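Local atomic coordinates of delta-aminolevulinic acid dehydratase (Toxoplasma gondii ME49, PDB entry 3OBK), a protein that catalyses the condensation of two molecules of 5-aminolevulinic acid to porphobilinogen, an early step of tetrapyrrole biosynthesis, and assembles as an octamer. Residues L130-V135 against M179-D184; G188-I193 against T205-Y210. All coordinates share one frame; numbering follows the deposited sequence.

Contact 1. Residues L130-V135 against M179-D184; sequences LLLADV and MVCPSD. With PBG (3-[5-(aminomethyl)-4-(carboxymethyl)-1H-pyrrol-3-yl]propanoic acid), chain L.
Strands 130-135 and 179-182 run parallel, their directions 31° apart, and are joined by alternating backbone hydrogen bonds, from Leu131 O, which takes Met179 N at 3.1 Å, through Val135 N, which donates to Cys181 O, to Val135 O, which takes Ser183 N at 2.9 Å. Leu132, Asp134, Met179 and Cys181 share the face turned to the barrel interior. There Leu132 and Met179 lie side by side, with Leu132 CG 3.8 Å from Met179 CB, while Cys181 SG settles 3.6 Å from Leu132 CB. On the outer face Val135 CG2 meets Val180 CB at 3.7 Å. Past the strand end, Ser183 OG donates to the syn lone pair of Asp134 OD1 at 2.8 Å; the aspartate reaches it with CG anti to its backbone N (chi1 -172°). The bound product sits over this pair: its amine N1 is hydrogen-bonded to Ser183 OG, and its pyrrole NA makes a weak, nearly straight hydrogen bond to Asp134 OD1. Strand 89-95 flanks 130-135 and strand 206-213 flanks 179-182, Leu208 covering Cys181 and Met179; helix 158-175 packs outside, against Ala133 and Val135.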
loop_
_atom_site.group_PDB
_atom_site.type_symbol
_atom_site.label_atom_id
_atom_site.label_comp_id
_atom_site.label_asym_id
_atom_site.label_seq_id
_atom_site.Cartn_x
_atom_site.Cartn_y
_atom_site.Cartn_z
ATOM N N LEU A 130 14.112 -0.903 -37.227
ATOM C CA LEU A 130 12.964 -1.394 -36.440
ATOM C C LEU A 130 11.598 -0.934 -37.025
ATOM O O LEU A 130 11.290 0.247 -37.034
ATOM C CB LEU A 130 13.115 -0.948 -34.991
ATOM C CG LEU A 130 12.339 -1.765 -33.968
ATOM C CD1 LEU A 130 12.938 -3.166 -33.898
ATOM C CD2 LEU A 130 12.368 -1.076 -32.604
ATOM N N LEU A 131 10.796 -1.872 -37.524
ATOM C CA LEU A 131 9.507 -1.535 -38.145
ATOM C C LEU A 131 8.312 -2.007 -37.333
ATOM O O LEU A 131 8.245 -3.142 -36.916
ATOM C CB LEU A 131 9.417 -2.115 -39.553
ATOM C CG LEU A 131 10.564 -1.771 -40.499
ATOM C CD1 LEU A 131 10.312 -2.368 -41.889
ATOM C CD2 LEU A 131 10.801 -0.249 -40.563
ATOM N N LEU A 132 7.368 -1.100 -37.114
ATOM C CA LEU A 132 6.155 -1.380 -36.357
ATOM C C LEU A 132 4.994 -1.106 -37.301
ATOM O O LEU A 132 4.832 0.012 -37.756
ATOM C CB LEU A 132 6.051 -0.437 -35.146
ATOM C CG LEU A 132 6.986 -0.520 -33.930
ATOM C CD1 LEU A 132 8.472 -0.592 -34.365
ATOM C CD2 LEU A 132 6.742 0.700 -32.966
ATOM N N ALA A 133 4.201 -2.128 -37.607
ATOM C CA ALA A 133 3.095 -2.003 -38.563
ATOM C C ALA A 133 1.795 -2.002 -37.782
ATOM O O ALA A 133 1.628 -2.794 -36.872
ATOM C CB ALA A 133 3.114 -3.146 -39.531
ATOM N N ASP A 134 0.868 -1.123 -38.131
ATOM C CA ASP A 134 -0.410 -1.093 -37.466
ATOM C C ASP A 134 -1.220 -2.349 -37.840
ATOM O O ASP A 134 -1.025 -2.920 -38.922
ATOM C CB ASP A 134 -1.145 0.175 -37.877
ATOM C CG ASP A 134 -2.403 0.406 -37.088
ATOM O OD1 ASP A 134 -2.363 1.186 -36.090
ATOM O OD2 ASP A 134 -3.437 -0.197 -37.474
ATOM N N VAL A 135 -2.090 -2.791 -36.922
ATOM C CA VAL A 135 -3.077 -3.837 -37.202
ATOM C C VAL A 135 -4.455 -3.274 -36.879
ATOM O O VAL A 135 -4.707 -2.795 -35.780
ATOM C CB VAL A 135 -2.801 -5.137 -36.433
ATOM C CG1 VAL A 135 -3.963 -6.144 -36.592
ATOM C CG2 VAL A 135 -1.463 -5.738 -36.889
ATOM N N MET A 179 7.443 -5.538 -35.061
ATOM C CA MET A 179 6.322 -5.455 -34.154
ATOM C C MET A 179 5.034 -5.294 -34.946
ATOM O O MET A 179 4.981 -4.510 -35.882
ATOM C CB MET A 179 6.428 -4.211 -33.252
ATOM C CG MET A 179 7.701 -3.993 -32.428
ATOM S SD MET A 179 7.422 -2.917 -30.925
ATOM C CE MET A 179 6.371 -4.035 -29.982
ATOM N N VAL A 180 3.975 -5.986 -34.548
ATOM C CA VAL A 180 2.628 -5.612 -34.997
ATOM C C VAL A 180 1.976 -4.827 -33.854
ATOM O O VAL A 180 2.169 -5.138 -32.683
ATOM C CB VAL A 180 1.797 -6.837 -35.453
ATOM C CG1 VAL A 180 2.519 -7.565 -36.617
ATOM C CG2 VAL A 180 1.558 -7.791 -34.311
ATOM N N CYS A 181 1.216 -3.800 -34.215
ATOM C CA CYS A 181 0.617 -2.861 -33.265
ATOM C C CYS A 181 -0.889 -2.773 -33.443
ATOM O O CYS A 181 -1.367 -1.937 -34.209
ATOM C CB CYS A 181 1.236 -1.488 -33.479
ATOM S SG CYS A 181 3.047 -1.559 -33.498
ATOM N N PRO A 182 -1.645 -3.646 -32.754
ATOM C CA PRO A 182 -3.073 -3.650 -32.981
ATOM C C PRO A 182 -3.756 -2.468 -32.337
ATOM O O PRO A 182 -3.810 -2.384 -31.118
ATOM C CB PRO A 182 -3.554 -4.980 -32.365
ATOM C CG PRO A 182 -2.330 -5.724 -31.905
ATOM C CD PRO A 182 -1.163 -4.805 -31.991
ATOM N N SER A 183 -4.318 -1.591 -33.163
ATOM C CA SER A 183 -4.944 -0.355 -32.701
ATOM C C SER A 183 -6.465 -0.417 -32.780
ATOM O O SER A 183 -7.141 0.613 -32.702
ATOM C CB SER A 183 -4.458 0.799 -33.551
ATOM O OG SER A 183 -4.830 0.592 -34.898
ATOM N N ASP A 184 -6.989 -1.636 -32.860
ATOM C CA ASP A 184 -8.384 -1.899 -33.215
ATOM C C ASP A 184 -9.375 -1.780 -32.086
ATOM O O ASP A 184 -10.531 -1.478 -32.335
ATOM C CB ASP A 184 -8.488 -3.333 -33.724
ATOM C CG ASP A 184 -7.823 -4.317 -32.785
ATOM O OD1 ASP A 184 -6.572 -4.302 -32.724
ATOM O OD2 ASP A 184 -8.552 -5.068 -32.092
HETATM C CHA PBG L . -6.320 3.214 -36.859
HETATM C C1A PBG L . -5.421 4.291 -36.348
HETATM C C2A PBG L . -5.788 5.597 -36.037
HETATM C C3A PBG L . -4.635 6.223 -35.601
HETATM C C4A PBG L . -3.634 5.269 -35.575
HETATM N NA PBG L . -4.123 4.118 -36.057
HETATM C C5A PBG L . -7.106 6.290 -36.285
HETATM C C6A PBG L . -8.250 5.853 -35.477
HETATM O O1A PBG L . -8.156 4.726 -34.922
HETATM O O2A PBG L . -9.289 6.550 -35.433
HETATM C C7A PBG L . -4.522 7.652 -35.236
HETATM C C8A PBG L . -3.152 8.200 -35.084
HETATM C C9A PBG L . -2.995 9.662 -35.024
HETATM O O3A PBG L . -1.895 10.123 -35.316
HETATM O O4A PBG L . -3.948 10.454 -34.978
HETATM N N1 PBG L . -6.555 2.079 -36.026
#

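Contact 2. Residues G188-I193 against T205-Y210; sequences GRVSAI and TSILAY
Arg189 reaches from the first turn of helix 189-199 to the backbone of Tyr210, crossing that side chain obliquely with the guanidinium and ring planes 35° apart. Its NH2 donates to Tyr210 O at 3.1 Å in a bent bond, with the oxygen near the guanidinium edge but 21° out of its plane. Bends at chi2 and chi3 steer the arginine chain so that the guanidinium arrives at this oxygen. NE forms a salt bridge with Asp184 OD1 and NH2 also makes a weak hydrogen bond to Pro182 O, which together restrict the guanidinium's rotation; a magnesium ion lies about 4 Å from the side chain. The Tyr210 ring makes a cation-pi contact with Lys213, and its side chain is about 5 Å from the bound product. Helix 189-199 is the crossover of the beta-alpha-beta unit that links strand 179-182 to strand 206-213 in the TIM barrel, and it runs nearly antiparallel to the second strand, at 167°, with the short axes 10.1 Å apart. Apolar side chains fill the interval. Val190 forks toward the strand: CG2 meets Ala209 CB at 3.8 Å, and CG1 lies 4.2 Å from Ile207 CG2. Ile207 in turn lays its CD1 against the helix, 4.0 Å from Val190 O and 4.2 Å from Ile193 CG2. Ile193 also touches Ala169 of helix 158-175, and Glu259 and Ala261 cover Val190 and Ala209 respectively.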
loop_
_atom_site.group_PDB
_atom_site.type_symbol
_atom_site.label_atom_id
_atom_site.label_comp_id
_atom_site.label_asym_id
_atom_site.label_seq_id
_atom_site.Cartn_x
_atom_site.Cartn_y
_atom_site.Cartn_z
ATOM N N GLY A 188 -10.044 -9.048 -26.854
ATOM C CA GLY A 188 -9.344 -10.324 -26.972
ATOM C C GLY A 188 -8.399 -10.467 -28.139
ATOM O O GLY A 188 -7.831 -11.522 -28.320
ATOM N N ARG A 189 -8.178 -9.414 -28.916
ATOM C CA ARG A 189 -7.316 -9.574 -30.095
ATOM C C ARG A 189 -5.863 -9.894 -29.751
ATOM O O ARG A 189 -5.212 -10.608 -30.515
ATOM C CB ARG A 189 -7.432 -8.370 -31.069
ATOM C CG ARG A 189 -6.496 -7.195 -30.880
ATOM C CD ARG A 189 -6.864 -6.301 -29.703
ATOM N NE ARG A 189 -6.552 -4.906 -30.009
ATOM C CZ ARG A 189 -6.459 -3.928 -29.114
ATOM N NH1 ARG A 189 -6.628 -4.170 -27.829
ATOM N NH2 ARG A 189 -6.157 -2.692 -29.510
ATOM N N VAL A 190 -5.349 -9.398 -28.616
ATOM C CA VAL A 190 -3.927 -9.599 -28.328
ATOM C C VAL A 190 -3.629 -11.082 -28.256
ATOM O O VAL A 190 -2.741 -11.581 -28.918
ATOM C CB VAL A 190 -3.419 -8.896 -27.042
ATOM C CG1 VAL A 190 -1.979 -9.306 -26.790
ATOM C CG2 VAL A 190 -3.524 -7.332 -27.161
ATOM N N SER A 191 -4.384 -11.793 -27.460
ATOM C CA SER A 191 -4.107 -13.208 -27.268
ATOM C C SER A 191 -4.290 -13.988 -28.549
ATOM O O SER A 191 -3.542 -14.935 -28.792
ATOM C CB SER A 191 -5.033 -13.800 -26.213
ATOM O OG SER A 191 -4.677 -15.143 -25.926
ATOM N N ALA A 192 -5.294 -13.603 -29.344
ATOM C CA ALA A 192 -5.633 -14.334 -30.549
ATOM C C ALA A 192 -4.513 -14.140 -31.549
ATOM O O ALA A 192 -4.069 -15.108 -32.215
ATOM C CB ALA A 192 -6.972 -13.867 -31.121
ATOM N N ILE A 193 -4.049 -12.895 -31.658
ATOM C CA ILE A 193 -2.954 -12.590 -32.585
ATOM C C ILE A 193 -1.698 -13.300 -32.119
ATOM O O ILE A 193 -0.980 -13.867 -32.907
ATOM C CB ILE A 193 -2.679 -11.083 -32.719
ATOM C CG1 ILE A 193 -3.867 -10.421 -33.428
ATOM C CG2 ILE A 193 -1.400 -10.901 -33.479
ATOM C CD1 ILE A 193 -4.098 -8.930 -33.238
ATOM N N THR A 205 8.153 -12.147 -33.405
ATOM C CA THR A 205 7.435 -10.948 -33.726
ATOM C C THR A 205 6.721 -10.434 -32.485
ATOM O O THR A 205 5.963 -11.167 -31.846
ATOM C CB THR A 205 6.407 -11.216 -34.830
ATOM O OG1 THR A 205 7.073 -11.716 -35.997
ATOM C CG2 THR A 205 5.668 -9.949 -35.213
ATOM N N SER A 206 6.954 -9.170 -32.163
ATOM C CA SER A 206 6.390 -8.526 -30.975
ATOM C C SER A 206 5.006 -7.949 -31.202
ATOM O O SER A 206 4.559 -7.769 -32.334
ATOM C CB SER A 206 7.300 -7.403 -30.509
ATOM O OG SER A 206 8.600 -7.890 -30.228
ATOM N N ILE A 207 4.321 -7.681 -30.096
ATOM C CA ILE A 207 3.010 -7.066 -30.130
ATOM C C ILE A 207 3.066 -5.814 -29.255
ATOM O O ILE A 207 3.268 -5.902 -28.061
ATOM C CB ILE A 207 1.933 -8.018 -29.616
ATOM C CG1 ILE A 207 1.751 -9.190 -30.582
ATOM C CG2 ILE A 207 0.583 -7.297 -29.436
ATOM C CD1 ILE A 207 0.907 -10.342 -30.026
ATOM N N LEU A 208 2.923 -4.654 -29.881
ATOM C CA LEU A 208 2.712 -3.406 -29.159
ATOM C C LEU A 208 1.190 -3.199 -29.032
ATOM O O LEU A 208 0.500 -2.849 -30.007
ATOM C CB LEU A 208 3.401 -2.265 -29.890
ATOM C CG LEU A 208 3.229 -0.766 -29.552
ATOM C CD1 LEU A 208 2.968 -0.457 -28.096
ATOM C CD2 LEU A 208 4.473 -0.010 -30.085
ATOM N N ALA A 209 0.659 -3.471 -27.843
ATOM C CA ALA A 209 -0.796 -3.481 -27.664
ATOM C C ALA A 209 -1.251 -2.078 -27.366
ATOM O O ALA A 209 -0.742 -1.442 -26.448
ATOM C CB ALA A 209 -1.197 -4.447 -26.531
ATOM N N TYR A 210 -2.188 -1.566 -28.147
ATOM C CA TYR A 210 -2.876 -0.328 -27.781
ATOM C C TYR A 210 -3.918 -0.726 -26.747
ATOM O O TYR A 210 -4.972 -1.169 -27.122
ATOM C CB TYR A 210 -3.556 0.295 -28.978
ATOM C CG TYR A 210 -2.674 0.959 -29.987
ATOM C CD1 TYR A 210 -1.952 0.229 -30.887
ATOM C CD2 TYR A 210 -2.632 2.335 -30.095
ATOM C CE1 TYR A 210 -1.155 0.857 -31.866
ATOM C CE2 TYR A 210 -1.845 2.973 -31.054
ATOM C CZ TYR A 210 -1.103 2.232 -31.943
ATOM O OH TYR A 210 -0.329 2.876 -32.917
#

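From the N terminus, strand 130-135 comes first; the chain then passes through helix 158-175 and returns beside it as strand 179-182, where contact 1 closes a loop of 43 residues. Contact 2 follows in series, with 11 residues separating its segments, and closes on strand 206-213, so the two neither nest nor cross. They meet along strand 179-182, where Val180 N of contact 1 makes a probable hydrogen bond to Ser206 O of contact 2 at 2.9 Å. Strands 130-135, 179-182 and 206-213 are thus successive staves of one barrel wall, with helix 189-199 joined to its outside.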